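Local coordinates for enoyl-CoA hydratase (Mycobacterium tuberculosis, PDB 5KJP), which probably catalyses the reversible hydration of the double bond of enoyl-CoA thioesters in fatty acid metabolism, as a member of the crotonase superfamily, at residues V19-R24 against D55-L60; E156-A161 against H179-V184. All blocks are in the same frame, centred on the assembly; numbering follows the deposited sequence. Where two conformers were deposited one is given.

Interaction 1 (V19-R24 against D55-L60); sequences VEQRDR and DGDAGL
Arg-24 reaches over the turn from Asp-57 to Leu-60 and makes the one direct hydrogen bond between the two segments, from NH2 to Ala-58 O (2.8 Å). The carbonyl oxygen lies near the edge of the guanidinium but tilted from its plane, while Gly-59 O sits over the centre of one face. A bend at chi3 (55°) folds the arginine back over the turn in this way. The same nitrogen also donates to a water that in turn donates to Leu-60 O, and NE is taken by the hydroxyl of Ser-61, so several bonds fix the rotation of the group. The backbones lie close enough here, with Arg-24 CA and Leu-60 CA 4.3 Å apart, for two CA-H...O contacts, Arg-24 CA to Gly-59 O (3.4 Å) and Leu-60 CA to Arg-24 O.

The Gln-21 amide is tied back to its own segment by one bond: NE2 donates to Asp-23 O (2.7 Å, 165°), which lies in the amide plane. Two waters then link the amide to Asp-57 OD2, one through OE1 and the other through NE2. The other carboxylate oxygen, Asp-57 OD1, accepts from Gly-59 N (2.8 Å) in an Asx turn, within a type I beta turn closed by Leu-60 N to Asp-57 O.

Leu-60 CD2 lies against the outer half of the Gln-21 side chain, 3.6 Å from CD and 3.8 Å from CG, the two side chains crossing obliquely. With CG anti to the backbone N (chi1 172°), the extended chain of Gln-21 carries the amide across to Leu-60.

The contact lies at the surface, where edge strand 17-22 turns toward its antiparallel neighbour 25-30 and helix 41-56 gives way to strand 62-67. Leu-60 also touches Leu-26 of strand 25-30, and Arg-24 is backbone-bonded to Ser-61 and Val-62.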
loop_
_atom_site.group_PDB
_atom_site.type_symbol
_atom_site.label_atom_id
_atom_site.label_comp_id
_atom_site.label_asym_id
_atom_site.label_seq_id
_atom_site.Cartn_x
_atom_site.Cartn_y
_atom_site.Cartn_z
ATOM N N VAL A 19 11.450 -31.815 7.042
ATOM C CA VAL A 19 10.274 -31.375 7.777
ATOM C C VAL A 19 10.346 -31.861 9.219
ATOM O O VAL A 19 10.577 -33.045 9.471
ATOM C CB VAL A 19 8.976 -31.880 7.109
ATOM C CG1 VAL A 19 7.792 -31.564 7.958
ATOM C CG2 VAL A 19 8.801 -31.245 5.733
ATOM N N GLU A 20 10.157 -30.941 10.159
ATOM C CA GLU A 20 10.138 -31.279 11.575
ATOM C C GLU A 20 8.954 -30.629 12.265
ATOM O O GLU A 20 8.717 -29.433 12.109
ATOM C CB GLU A 20 11.431 -30.839 12.260
ATOM C CG GLU A 20 11.477 -31.192 13.738
ATOM C CD GLU A 20 12.552 -30.433 14.494
ATOM O OE1 GLU A 20 13.445 -29.850 13.842
ATOM O OE2 GLU A 20 12.500 -30.424 15.745
ATOM N N GLN A 21 8.208 -31.416 13.031
ATOM C CA GLN A 21 7.127 -30.868 13.839
ATOM C C GLN A 21 7.611 -30.559 15.253
ATOM O O GLN A 21 8.168 -31.425 15.932
ATOM C CB GLN A 21 5.945 -31.836 13.897
ATOM C CG GLN A 21 4.862 -31.416 14.880
ATOM C CD GLN A 21 3.580 -32.210 14.713
ATOM O OE1 GLN A 21 3.527 -33.171 13.942
ATOM N NE2 GLN A 21 2.537 -31.811 15.436
ATOM N N ARG A 22 7.412 -29.317 15.681
ATOM C CA ARG A 22 7.646 -28.931 17.066
ATOM C C ARG A 22 6.340 -28.411 17.627
ATOM O O ARG A 22 5.925 -27.296 17.310
ATOM C CB ARG A 22 8.744 -27.875 17.179
ATOM C CG ARG A 22 10.086 -28.351 16.662
ATOM C CD ARG A 22 11.223 -27.423 17.056
ATOM N NE ARG A 22 12.414 -27.691 16.253
ATOM C CZ ARG A 22 13.480 -26.898 16.204
ATOM N NH1 ARG A 22 14.513 -27.224 15.440
ATOM N NH2 ARG A 22 13.512 -25.782 16.917
ATOM N N ASP A 23 5.695 -29.235 18.447
ATOM C CA ASP A 23 4.345 -28.961 18.926
ATOM C C ASP A 23 3.413 -28.720 17.739
ATOM O O ASP A 23 3.191 -29.617 16.922
ATOM C CB ASP A 23 4.334 -27.766 19.882
ATOM C CG ASP A 23 5.206 -27.992 21.107
ATOM O OD1 ASP A 23 5.187 -29.117 21.657
ATOM O OD2 ASP A 23 5.915 -27.048 21.519
ATOM N N ARG A 24 2.890 -27.505 17.630
ATOM C CA ARG A 24 1.926 -27.199 16.580
ATOM C C ARG A 24 2.565 -26.428 15.424
ATOM O O ARG A 24 1.866 -25.881 14.566
ATOM C CB ARG A 24 0.754 -26.413 17.163
ATOM C CG ARG A 24 0.126 -27.084 18.383
ATOM C CD ARG A 24 -1.184 -26.419 18.749
ATOM N NE ARG A 24 -2.089 -26.415 17.605
ATOM C CZ ARG A 24 -2.902 -27.418 17.294
ATOM N NH1 ARG A 24 -2.940 -28.507 18.054
ATOM N NH2 ARG A 24 -3.683 -27.330 16.225
ATOM N N ASP A 55 -1.774 -28.081 6.236
ATOM C CA ASP A 55 -3.196 -27.762 6.178
ATOM C C ASP A 55 -4.064 -28.963 6.555
ATOM O O ASP A 55 -5.179 -28.796 7.050
ATOM C CB ASP A 55 -3.574 -27.244 4.787
ATOM C CG ASP A 55 -3.204 -25.775 4.590
ATOM O OD1 ASP A 55 -2.902 -25.092 5.595
ATOM O OD2 ASP A 55 -3.216 -25.303 3.433
ATOM N N GLY A 56 -3.542 -30.167 6.349
ATOM C CA GLY A 56 -4.313 -31.376 6.590
ATOM C C GLY A 56 -4.260 -31.911 8.011
ATOM O O GLY A 56 -5.089 -32.732 8.399
ATOM N N ASP A 57 -3.288 -31.454 8.792
ATOM C CA ASP A 57 -3.072 -32.006 10.128
ATOM C C ASP A 57 -3.659 -31.079 11.190
ATOM O O ASP A 57 -3.200 -29.954 11.364
ATOM C CB ASP A 57 -1.575 -32.232 10.365
ATOM C CG ASP A 57 -1.276 -32.964 11.669
ATOM O OD1 ASP A 57 -2.146 -33.040 12.562
ATOM O OD2 ASP A 57 -0.140 -33.462 11.798
ATOM N N ALA A 58 -4.667 -31.570 11.906
ATOM C CA ALA A 58 -5.355 -30.777 12.921
ATOM C C ALA A 58 -4.432 -30.405 14.079
ATOM O O ALA A 58 -4.716 -29.473 14.831
ATOM C CB ALA A 58 -6.576 -31.529 13.438
ATOM N N GLY A 59 -3.327 -31.133 14.215
ATOM C CA GLY A 59 -2.344 -30.864 15.252
ATOM C C GLY A 59 -1.306 -29.819 14.873
ATOM O O GLY A 59 -0.400 -29.525 15.655
ATOM N N LEU A 60 -1.425 -29.264 13.669
ATOM C CA LEU A 60 -0.521 -28.209 13.228
ATOM C C LEU A 60 -1.279 -26.895 13.086
ATOM O O LEU A 60 -2.428 -26.877 12.639
ATOM C CB LEU A 60 0.146 -28.572 11.900
ATOM C CG LEU A 60 1.145 -29.735 11.916
ATOM C CD1 LEU A 60 1.647 -30.038 10.500
ATOM C CD2 LEU A 60 2.311 -29.425 12.850
HETATM O O HOH W 1 2.307 -33.742 11.006
HETATM O O HOH W 2 0.370 -33.924 14.644
HETATM O O HOH W 3 -4.637 -25.741 13.871
#

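Interaction 2 (E156-A161 against H179-V184); sequences ERIPYA and HELGLV
The bend at Arg-157 to Pro-159, between helices 150-157 and 160-169, runs beside the turn that ends helix 175-180, with CA atoms 5.4 Å apart at Ile-158 and Leu-181. Gly-182, at positive phi (92°), terminates that helix in a Schellman motif, and Pro-159 is the N-cap residue of helix 160-169. The backbones are joined through a water that donates to both Arg-157 O (2.7 Å) and Gly-182 O (2.8 Å).

Among the side chains, Ile-158 CG2 meets both Leu-183 CB (3.5 Å) and Leu-181 CB (3.9 Å). Its chi1 of 65° sets this methyl anti to the carbonyl carbon. Pro-159 CD meets Leu-181 CD2 at 3.9 Å, the two side chains crossing at about a right angle. In the conformer described here, Leu-183 CD1 lies against Arg-157 CB and NE, also crosswise; beyond it, Arg-157 NH2 donates to a second water, which donates to Leu-183 O, while NH1 bonds Leu-122 O.

The contact borders the subunit interfaces of the trimer: Pro-159 packs on Gly-182 of a second subunit, and Arg-157 on Tyr-160 of the third. It is an inter-helix bend packed on the C-terminal turn of helix 175-180 in the crotonase fold, where buried apolar side chains meet on one flank while two waters bridge main-chain carbonyls and Arg-157.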
loop_
_atom_site.group_PDB
_atom_site.type_symbol
_atom_site.label_atom_id
_atom_site.label_comp_id
_atom_site.label_asym_id
_atom_site.label_seq_id
_atom_site.Cartn_x
_atom_site.Cartn_y
_atom_site.Cartn_z
ATOM N N GLU A 156 2.291 -5.191 -3.675
ATOM C CA GLU A 156 1.271 -5.174 -2.637
ATOM C C GLU A 156 1.883 -5.246 -1.245
ATOM O O GLU A 156 1.186 -5.037 -0.254
ATOM C CB GLU A 156 0.292 -6.330 -2.821
ATOM C CG GLU A 156 -0.471 -6.303 -4.128
ATOM C CD GLU A 156 -1.359 -7.526 -4.295
ATOM O OE1 GLU A 156 -1.242 -8.461 -3.473
ATOM O OE2 GLU A 156 -2.173 -7.546 -5.240
ATOM N N ARG A 157 3.177 -5.541 -1.169
ATOM C CA ARG A 157 3.852 -5.709 0.114
ATOM C C ARG A 157 4.709 -4.498 0.476
ATOM O O ARG A 157 4.894 -4.192 1.651
ATOM C CB ARG A 157 4.721 -6.969 0.095
ATOM C CG ARG A 157 3.932 -8.278 0.090
ATOM C CD ARG A 157 3.519 -8.707 1.501
ATOM N NE ARG A 157 4.402 -9.732 2.067
ATOM C CZ ARG A 157 4.356 -11.026 1.747
ATOM N NH1 ARG A 157 3.470 -11.453 0.855
ATOM N NH2 ARG A 157 5.199 -11.893 2.313
ATOM N N ILE A 158 5.250 -3.830 -0.541
ATOM C CA ILE A 158 6.092 -2.650 -0.349
ATOM C C ILE A 158 5.546 -1.525 -1.221
ATOM O O ILE A 158 4.654 -1.771 -2.037
ATOM C CB ILE A 158 7.578 -2.949 -0.696
ATOM C CG1 ILE A 158 7.737 -3.261 -2.188
ATOM C CG2 ILE A 158 8.118 -4.085 0.171
ATOM C CD1 ILE A 158 9.205 -3.407 -2.617
ATOM N N PRO A 159 6.042 -0.283 -1.040
ATOM C CA PRO A 159 5.462 0.782 -1.866
ATOM C C PRO A 159 5.623 0.484 -3.351
ATOM O O PRO A 159 6.664 -0.018 -3.781
ATOM C CB PRO A 159 6.256 2.025 -1.455
ATOM C CG PRO A 159 6.694 1.729 -0.041
ATOM C CD PRO A 159 7.003 0.254 -0.057
ATOM N N TYR A 160 4.558 0.751 -4.099
ATOM C CA TYR A 160 4.454 0.438 -5.517
ATOM C C TYR A 160 5.699 0.802 -6.326
ATOM O O TYR A 160 6.198 -0.007 -7.111
ATOM C CB TYR A 160 3.225 1.155 -6.083
ATOM C CG TYR A 160 3.028 1.031 -7.580
ATOM C CD1 TYR A 160 3.656 1.907 -8.458
ATOM C CD2 TYR A 160 2.191 0.059 -8.112
ATOM C CE1 TYR A 160 3.477 1.808 -9.824
ATOM C CE2 TYR A 160 1.995 -0.040 -9.487
ATOM C CZ TYR A 160 2.645 0.837 -10.334
ATOM O OH TYR A 160 2.477 0.753 -11.702
ATOM N N ALA A 161 6.203 2.015 -6.135
ATOM C CA ALA A 161 7.305 2.505 -6.954
ATOM C C ALA A 161 8.610 1.777 -6.647
ATOM O O ALA A 161 9.461 1.634 -7.526
ATOM C CB ALA A 161 7.486 4.004 -6.759
ATOM N N HIS A 179 12.825 -4.230 5.733
ATOM C CA HIS A 179 12.088 -4.003 6.967
ATOM C C HIS A 179 11.494 -2.592 7.003
ATOM O O HIS A 179 10.345 -2.410 7.418
ATOM C CB HIS A 179 12.986 -4.231 8.183
ATOM C CG HIS A 179 12.305 -3.961 9.490
ATOM N ND1 HIS A 179 11.382 -4.826 10.037
ATOM C CD2 HIS A 179 12.398 -2.915 10.342
ATOM C CE1 HIS A 179 10.942 -4.327 11.180
ATOM N NE2 HIS A 179 11.539 -3.170 11.390
ATOM N N GLU A 180 12.272 -1.602 6.568
ATOM C CA GLU A 180 11.780 -0.224 6.479
ATOM C C GLU A 180 10.547 -0.142 5.587
ATOM O O GLU A 180 9.648 0.662 5.828
ATOM C CB GLU A 180 12.845 0.722 5.918
ATOM C CG GLU A 180 14.157 0.773 6.660
ATOM C CD GLU A 180 15.219 1.532 5.875
ATOM O OE1 GLU A 180 14.887 2.100 4.809
ATOM O OE2 GLU A 180 16.380 1.566 6.326
ATOM N N LEU A 181 10.528 -0.963 4.540
ATOM C CA LEU A 181 9.473 -0.901 3.535
ATOM C C LEU A 181 8.264 -1.758 3.907
ATOM O O LEU A 181 7.245 -1.727 3.214
ATOM C CB LEU A 181 10.012 -1.352 2.173
ATOM C CG LEU A 181 11.123 -0.512 1.553
ATOM C CD1 LEU A 181 11.666 -1.215 0.312
ATOM C CD2 LEU A 181 10.614 0.890 1.222
ATOM N N GLY A 182 8.389 -2.543 4.973
ATOM C CA GLY A 182 7.280 -3.354 5.453
ATOM C C GLY A 182 7.196 -4.772 4.909
ATOM O O GLY A 182 6.252 -5.495 5.221
ATOM N N LEU A 183 8.174 -5.173 4.100
ATOM C CA LEU A 183 8.225 -6.533 3.570
ATOM C C LEU A 183 8.655 -7.526 4.650
ATOM O O LEU A 183 8.138 -8.644 4.737
ATOM C CB LEU A 183 9.182 -6.611 2.384
ATOM C CG LEU A 183 9.442 -8.006 1.808
ATOM C CD1 LEU A 183 8.165 -8.582 1.190
ATOM C CD2 LEU A 183 10.592 -7.979 0.802
ATOM N N VAL A 184 9.615 -7.104 5.467
ATOM C CA VAL A 184 10.131 -7.942 6.540
ATOM C C VAL A 184 9.476 -7.540 7.860
ATOM O O VAL A 184 9.541 -6.382 8.272
ATOM C CB VAL A 184 11.672 -7.827 6.656
ATOM C CG1 VAL A 184 12.158 -8.439 7.960
ATOM C CG2 VAL A 184 12.359 -8.487 5.446
HETATM O O HOH W 4 4.107 -5.955 3.518
HETATM O O HOH W 5 6.024 -10.366 4.477
#

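Overall arrangement
Interaction 1 precedes interaction 2 along the chain, closing before the latter opens. Their centres are about 30 Å apart, on opposite sides of the chain's centre, and their nearest atoms remain about 16 Å apart. Both adjoin the six-stranded mixed sheet, but at different places: interaction 1 involves its outermost strand 17-22 and the approach to strand 62-67, whereas interaction 2 packs on strand 126-130 and leads into the other outermost strand, 186-188. The first joins a strand end to a helix-to-strand turn, the second an inter-helix bend to the end of a third helix, within one crotonase fold. Interaction 1 touches no other subunit, while interaction 2 adjoins both partners in the three-chain assembly.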